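PDB 4Q0Y: uncharacterized protein from Clostridium sporogenes, which is of unknown function but has a hot-dog, thioesterase-like fold and forms a two-chain assembly in the crystal. Local coordinates for residues 40-43 / 44-48; 77-81 / 82-86. All coordinates share one frame; numbering follows the deposited sequence.

Interaction 1. Residues 40-43 / 44-48; sequences KVIM and NSLDT
Ser45 folds its hydroxyl back against the final stretch of helix 33-44: OG lies 2.9 Å from Val41 O and 3.1 Å from Ile42 O, and both carbonyls lie within reach of its one proton, leaving open which of them takes it. The torsion that allows this sets OG between the backbone N and the carbonyl carbon (chi1 72°), which suits a small side chain with a donor of its own. Ile42 O also accepts the backbone N-H of Ser45, at 3.0 Å and from above the carbonyl plane. One residue earlier, Asn44 N makes the regular i+4 bond to Lys40 O, 2.9 Å, nearly along the C=O axis, whereas Ser45 N reaches back three residues.

Beyond these polar contacts, Leu46 covers the helix: CG rests against the carbonyl oxygen of Met43 (3.4 Å), and the methyls make the apolar contacts, CD2 with CG2 of Ile42. CD1 meets CE of Met43, a selenomethionine, at 4.1 Å; the side chains run side by side and point the same way, the selenomethionine folded at chi2 and chi3, near -60° each, which turns CE back toward the leucine. A branched leucine can thus serve two helix residues. On another side of the helix Lys40 passes slantwise across Asn44, its chain bending at chi3 (110°), with CG 3.8 Å from the amide ND2, which is held by Ile5 O. The lysine amine goes on to Ser6 O and to Glu4 of the second subunit, so a long chain suits this position at the interface.

The segment leads from helix 33-44 toward strand 52-55. Ile42 packs on helix 117-126 and strand 112-115, Met43 on strand 4-15, and Leu46 on Ile52 and Tyr113, bedding it against several parts of the fold.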
ATOM      1  N   LYS B  40       2.352  -6.332   0.730  1.00 14.01           N
ATOM      2  CA  LYS B  40       1.794  -6.123  -0.626  1.00 14.02           C
ATOM      3  C   LYS B  40       2.266  -4.796  -1.207  1.00 13.52           C
ATOM      4  O   LYS B  40       2.677  -4.730  -2.366  1.00 15.28           O
ATOM      5  CB  LYS B  40       0.260  -6.159  -0.620  1.00 15.39           C
ATOM      6  CG  LYS B  40      -0.361  -6.029  -2.012  1.00 19.29           C
ATOM      7  CD  LYS B  40      -1.887  -5.927  -1.952  1.00 23.11           C
ATOM      8  CE  LYS B  40      -2.405  -4.559  -2.319  1.00 28.26           C
ATOM      9  NZ  LYS B  40      -3.890  -4.532  -2.415  1.00 28.79           N
ATOM     10  N   VAL B  41       2.143  -3.737  -0.411  1.00 15.26           N
ATOM     11  CA  VAL B  41       2.480  -2.392  -0.849  1.00 17.60           C
ATOM     12  C   VAL B  41       3.957  -2.326  -1.280  1.00 16.81           C
ATOM     13  O   VAL B  41       4.265  -1.798  -2.349  1.00 18.32           O
ATOM     14  CB  VAL B  41       2.142  -1.346   0.229  1.00 18.95           C
ATOM     15  CG1 VAL B  41       2.766   0.010  -0.074  1.00 20.92           C
ATOM     16  CG2 VAL B  41       0.616  -1.214   0.346  1.00 21.94           C
ATOM     17  N   ILE B  42       4.846  -2.913  -0.472  1.00 17.09           N
ATOM     18  CA  ILE B  42       6.277  -3.000  -0.834  1.00 17.52           C
ATOM     19  C   ILE B  42       6.467  -3.752  -2.155  1.00 16.85           C
ATOM     20  O   ILE B  42       7.136  -3.232  -3.063  1.00 17.03           O
ATOM     21  CB  ILE B  42       7.114  -3.661   0.285  1.00 17.80           C
ATOM     22  CG1 ILE B  42       7.182  -2.698   1.467  1.00 21.61           C
ATOM     23  CG2 ILE B  42       8.511  -4.059  -0.232  1.00 16.55           C
ATOM     24  CD1 ILE B  42       7.702  -3.323   2.740  1.00 22.47           C
HETATM   25  N   MSE B  43       5.849  -4.932  -2.275  1.00 17.25           N
HETATM   26  CA  MSE B  43       6.000  -5.777  -3.469  1.00 17.68           C
HETATM   27  C   MSE B  43       5.496  -5.088  -4.726  1.00 18.90           C
HETATM   28  O   MSE B  43       6.108  -5.232  -5.792  1.00 21.03           O
HETATM   29  CB  MSE B  43       5.361  -7.153  -3.315  1.00 17.33           C
HETATM   30  CG  MSE B  43       6.035  -8.017  -2.240  1.00 16.91           C
HETATM   31 SE   MSE B  43       7.933  -8.396  -2.628  0.75 18.08          SE
HETATM   32  CE  MSE B  43       7.617  -9.379  -4.306  1.00 23.60           C
ATOM     33  N   ASN B  44       4.404  -4.326  -4.623  1.00 15.36           N
ATOM     34  CA  ASN B  44       3.889  -3.551  -5.769  1.00 15.97           C
ATOM     35  C   ASN B  44       4.654  -2.249  -6.079  1.00 18.37           C
ATOM     36  O   ASN B  44       4.364  -1.606  -7.088  1.00 20.54           O
ATOM     37  CB  ASN B  44       2.408  -3.207  -5.588  1.00 17.95           C
ATOM     38  CG  ASN B  44       1.490  -4.372  -5.889  1.00 20.28           C
ATOM     39  OD1 ASN B  44       1.833  -5.273  -6.662  1.00 23.45           O
ATOM     40  ND2 ASN B  44       0.292  -4.307  -5.370  1.00 18.11           N
ATOM     41  N   SER B  45       5.579  -1.854  -5.210  1.00 17.37           N
ATOM     42  CA  SER B  45       6.309  -0.613  -5.378  1.00 18.73           C
ATOM     43  C   SER B  45       7.813  -0.806  -5.618  1.00 17.08           C
ATOM     44  O   SER B  45       8.548   0.196  -5.667  1.00 18.90           O
ATOM     45  CB  SER B  45       6.011   0.289  -4.183  1.00 20.18           C
ATOM     46  OG  SER B  45       6.632  -0.183  -3.038  1.00 24.18           O
ATOM     47  N   LEU B  46       8.245  -2.036  -5.918  1.00 17.02           N
ATOM     48  CA  LEU B  46       9.678  -2.322  -6.120  1.00 19.43           C
ATOM     49  C   LEU B  46      10.323  -1.499  -7.225  1.00 20.31           C
ATOM     50  O   LEU B  46      11.457  -1.072  -7.064  1.00 19.47           O
ATOM     51  CB  LEU B  46       9.928  -3.808  -6.412  1.00 22.22           C
ATOM     52  CG  LEU B  46       9.495  -4.800  -5.341  1.00 20.00           C
ATOM     53  CD1 LEU B  46       9.634  -6.223  -5.878  1.00 24.00           C
ATOM     54  CD2 LEU B  46      10.284  -4.597  -4.071  1.00 18.87           C
ATOM     55  N   ASP B  47       9.600  -1.258  -8.321  1.00 21.83           N
ATOM     56  CA  ASP B  47      10.135  -0.509  -9.483  1.00 25.14           C
ATOM     57  C   ASP B  47       9.670   0.942  -9.575  1.00 26.86           C
ATOM     58  O   ASP B  47      10.074   1.659 -10.513  1.00 28.17           O
ATOM     59  CB  ASP B  47       9.745  -1.229 -10.786  1.00 28.40           C
ATOM     60  CG  ASP B  47      10.387  -2.602 -10.912  1.00 34.03           C
ATOM     61  OD1 ASP B  47      11.592  -2.730 -10.612  1.00 31.51           O
ATOM     62  OD2 ASP B  47       9.692  -3.546 -11.336  1.00 39.51           O
ATOM     63  N   THR B  48       8.848   1.397  -8.628  1.00 24.77           N
ATOM     64  CA  THR B  48       8.232   2.736  -8.686  1.00 27.87           C
ATOM     65  C   THR B  48       8.393   3.585  -7.424  1.00 32.15           C
ATOM     66  O   THR B  48       7.750   4.630  -7.318  1.00 45.45           O
ATOM     67  CB  THR B  48       6.727   2.602  -8.991  1.00 27.82           C
ATOM     68  OG1 THR B  48       6.110   1.798  -7.982  1.00 26.79           O
ATOM     69  CG2 THR B  48       6.511   1.965 -10.352  1.00 29.10           C
TER

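Interaction 2. Residues 77-81 / 82-86; sequences KYVED and NNVYD. With CD (cadmium ion), chain M.
Lys77 NZ is gripped by two groups: Asp86 OD1, in a 2.7 Å salt bridge that uses the syn lone pair of the carboxylate, and the side-chain oxygen of Asn82 of the second subunit. The lysine chain stays extended until its last torsion bends NZ aside (chi4 -86°), and aspartate is short enough to lie alongside it. On the face that carries Tyr78 and Tyr85, CB of Tyr85 sits over the Tyr78 ring, 3.8 Å from its centroid, a CH-pi contact; the rings meet obliquely, their planes at 34°. One water joins Tyr78 OH to Asp86 O. Farther along, the Tyr85 ring turns its edge to Glu80 O, and the extended Glu80 side chain delivers both carboxylate oxygens to a cadmium ion, OE1 at 2.3 Å and OE2 at 2.7 Å, with two waters also bound. Paired backbone bonds link Tyr78 with Tyr85 and Glu80 with Asn83, where a type I' turn reverses the chain through Asp81 and Asn82, both with positive phi, which aspartate and asparagine tolerate relatively well. This hairpin tip joins strands 68-80 and 83-95; strand 4-15 borders it through Lys77 and Val79, and Val79 and Val84 pack on Val79 of the second subunit.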
ATOM      1  N   LYS B  77      -2.809 -13.228  -4.867  1.00 13.74           N
ATOM      2  CA  LYS B  77      -3.663 -13.112  -6.064  1.00 15.12           C
ATOM      3  C   LYS B  77      -3.177 -11.919  -6.835  1.00 16.19           C
ATOM      4  O   LYS B  77      -2.805 -10.910  -6.214  1.00 16.26           O
ATOM      5  CB  LYS B  77      -5.134 -12.921  -5.716  1.00 18.22           C
ATOM      6  CG  LYS B  77      -5.671 -14.119  -4.994  1.00 19.00           C
ATOM      7  CD  LYS B  77      -7.129 -14.032  -4.608  1.00 22.45           C
ATOM      8  CE  LYS B  77      -7.472 -15.349  -3.898  1.00 22.62           C
ATOM      9  NZ  LYS B  77      -7.875 -16.429  -4.851  1.00 24.34           N
ATOM     10  N   TYR B  78      -3.208 -12.028  -8.168  1.00 14.96           N
ATOM     11  CA  TYR B  78      -2.896 -10.918  -9.048  1.00 15.36           C
ATOM     12  C   TYR B  78      -3.855 -10.788 -10.206  1.00 16.28           C
ATOM     13  O   TYR B  78      -4.541 -11.743 -10.570  1.00 15.49           O
ATOM     14  CB  TYR B  78      -1.440 -11.037  -9.505  1.00 14.32           C
ATOM     15  CG  TYR B  78      -1.133 -12.219 -10.393  1.00 14.33           C
ATOM     16  CD1 TYR B  78      -0.837 -13.483  -9.841  1.00 14.70           C
ATOM     17  CD2 TYR B  78      -1.109 -12.080 -11.777  1.00 15.90           C
ATOM     18  CE1 TYR B  78      -0.530 -14.569 -10.659  1.00 14.46           C
ATOM     19  CE2 TYR B  78      -0.814 -13.166 -12.618  1.00 16.63           C
ATOM     20  CZ  TYR B  78      -0.521 -14.413 -12.045  1.00 17.34           C
ATOM     21  OH  TYR B  78      -0.237 -15.506 -12.848  1.00 17.99           O
ATOM     22  N   VAL B  79      -3.902  -9.583 -10.780  1.00 16.79           N
ATOM     23  CA  VAL B  79      -4.790  -9.262 -11.868  1.00 18.18           C
ATOM     24  C   VAL B  79      -3.958  -9.154 -13.144  1.00 19.66           C
ATOM     25  O   VAL B  79      -2.913  -8.498 -13.144  1.00 18.49           O
ATOM     26  CB  VAL B  79      -5.560  -7.947 -11.624  1.00 19.88           C
ATOM     27  CG1 VAL B  79      -6.318  -7.503 -12.856  1.00 20.88           C
ATOM     28  CG2 VAL B  79      -6.514  -8.114 -10.449  1.00 19.46           C
ATOM     29  N   GLU B  80      -4.450  -9.786 -14.195  1.00 19.84           N
ATOM     30  CA  GLU B  80      -3.893  -9.694 -15.544  1.00 23.11           C
ATOM     31  C   GLU B  80      -5.020  -9.897 -16.550  1.00 24.10           C
ATOM     32  O   GLU B  80      -5.840 -10.819 -16.409  1.00 23.49           O
ATOM     33  CB  GLU B  80      -2.773 -10.730 -15.696  1.00 25.26           C
ATOM     34  CG  GLU B  80      -2.122 -10.760 -17.067  1.00 28.99           C
ATOM     35  CD  GLU B  80      -1.097 -11.871 -17.212  1.00 32.47           C
ATOM     36  OE1 GLU B  80      -0.497 -12.307 -16.212  1.00 31.01           O
ATOM     37  OE2 GLU B  80      -0.897 -12.338 -18.353  1.00 42.86           O
ATOM     38  N   ASP B  81      -5.103  -9.008 -17.538  1.00 24.46           N
ATOM     39  CA  ASP B  81      -6.137  -9.045 -18.547  1.00 26.79           C
ATOM     40  C   ASP B  81      -7.564  -9.091 -17.942  1.00 24.75           C
ATOM     41  O   ASP B  81      -8.417  -9.836 -18.412  1.00 24.57           O
ATOM     42  CB  ASP B  81      -5.903 -10.185 -19.561  1.00 32.85           C
ATOM     43  CG  ASP B  81      -4.588 -10.038 -20.327  1.00 41.50           C
ATOM     44  OD1 ASP B  81      -4.393  -8.984 -20.962  1.00 52.28           O
ATOM     45  OD2 ASP B  81      -3.756 -10.977 -20.295  1.00 45.90           O
ATOM     46  N   ASN B  82      -7.794  -8.300 -16.885  1.00 22.97           N
ATOM     47  CA  ASN B  82      -9.105  -8.230 -16.192  1.00 22.76           C
ATOM     48  C   ASN B  82      -9.589  -9.545 -15.546  1.00 21.08           C
ATOM     49  O   ASN B  82     -10.790  -9.710 -15.308  1.00 21.76           O
ATOM     50  CB  ASN B  82     -10.149  -7.602 -17.077  1.00 25.23           C
ATOM     51  CG  ASN B  82      -9.802  -6.171 -17.445  1.00 27.85           C
ATOM     52  OD1 ASN B  82      -9.715  -5.323 -16.559  1.00 27.67           O
ATOM     53  ND2 ASN B  82      -9.611  -5.892 -18.724  1.00 28.69           N
ATOM     54  N   ASN B  83      -8.649 -10.451 -15.318  1.00 20.22           N
ATOM     55  CA  ASN B  83      -8.853 -11.732 -14.637  1.00 21.03           C
ATOM     56  C   ASN B  83      -8.001 -11.852 -13.386  1.00 18.81           C
ATOM     57  O   ASN B  83      -6.891 -11.307 -13.298  1.00 17.45           O
ATOM     58  CB  ASN B  83      -8.506 -12.889 -15.580  1.00 22.63           C
ATOM     59  CG  ASN B  83      -9.337 -12.900 -16.846  1.00 25.29           C
ATOM     60  OD1 ASN B  83     -10.524 -12.567 -16.847  1.00 25.43           O
ATOM     61  ND2 ASN B  83      -8.737 -13.359 -17.932  1.00 27.69           N
ATOM     62  N   VAL B  84      -8.470 -12.642 -12.416  1.00 17.83           N
ATOM     63  CA  VAL B  84      -7.744 -12.855 -11.175  1.00 16.37           C
ATOM     64  C   VAL B  84      -7.048 -14.227 -11.241  1.00 15.74           C
ATOM     65  O   VAL B  84      -7.674 -15.212 -11.669  1.00 17.46           O
ATOM     66  CB  VAL B  84      -8.682 -12.724  -9.942  1.00 16.78           C
ATOM     67  CG1 VAL B  84      -7.894 -12.879  -8.633  1.00 16.66           C
ATOM     68  CG2 VAL B  84      -9.426 -11.378  -9.967  1.00 17.41           C
ATOM     69  N   TYR B  85      -5.775 -14.264 -10.875  1.00 15.21           N
ATOM     70  CA  TYR B  85      -4.983 -15.491 -10.779  1.00 15.10           C
ATOM     71  C   TYR B  85      -4.332 -15.680  -9.419  1.00 14.18           C
ATOM     72  O   TYR B  85      -3.934 -14.702  -8.769  1.00 14.08           O
ATOM     73  CB  TYR B  85      -3.861 -15.448 -11.811  1.00 16.14           C
ATOM     74  CG  TYR B  85      -4.360 -15.352 -13.221  1.00 17.46           C
ATOM     75  CD1 TYR B  85      -4.836 -16.489 -13.894  1.00 18.73           C
ATOM     76  CD2 TYR B  85      -4.375 -14.138 -13.899  1.00 19.15           C
ATOM     77  CE1 TYR B  85      -5.326 -16.413 -15.184  1.00 21.18           C
ATOM     78  CE2 TYR B  85      -4.851 -14.046 -15.213  1.00 21.13           C
ATOM     79  CZ  TYR B  85      -5.326 -15.181 -15.858  1.00 22.92           C
ATOM     80  OH  TYR B  85      -5.794 -15.094 -17.140  1.00 25.52           O
ATOM     81  N   ASP B  86      -4.143 -16.931  -9.029  1.00 14.15           N
ATOM     82  CA  ASP B  86      -3.383 -17.291  -7.856  1.00 14.99           C
ATOM     83  C   ASP B  86      -1.935 -17.475  -8.248  1.00 16.44           C
ATOM     84  O   ASP B  86      -1.646 -18.015  -9.312  1.00 16.97           O
ATOM     85  CB  ASP B  86      -3.901 -18.589  -7.244  1.00 17.46           C
ATOM     86  CG  ASP B  86      -5.342 -18.482  -6.789  1.00 21.09           C
ATOM     87  OD1 ASP B  86      -5.673 -17.564  -6.019  1.00 24.99           O
ATOM     88  OD2 ASP B  86      -6.175 -19.312  -7.207  1.00 26.89           O
TER
HETATM   89 CD    CD M 204       1.041 -13.702 -17.113  0.80 22.68          CD
HETATM   90  O   HOH W   1      -0.704 -18.141 -11.907  1.00 20.73           O
HETATM   91  O   HOH W   2       2.891 -14.367 -16.355  1.00 45.87           O
HETATM   92  O   HOH W   3       1.547 -13.603 -19.589  1.00 25.43           O

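Interactions 1 and 2 follow one another along the chain, with centres about 17 Å apart and nearest atoms about 7 Å apart, so they do not touch. Strand 4-15 connects them: Ile5 and Ser6 accept bonds from the segment 40-48, while Glu4, Ser6 and Ser7 bond to the hairpin at 77-86. Both also reach the second subunit, through Lys40 in the first and through Lys77, Val79, Val84 and Asn82 in the second. Cadmium lies near each: an ion about 4 Å from the Lys40 side chain, and the one bound by Glu80. With the function unknown, neither contact can be assigned to an active site.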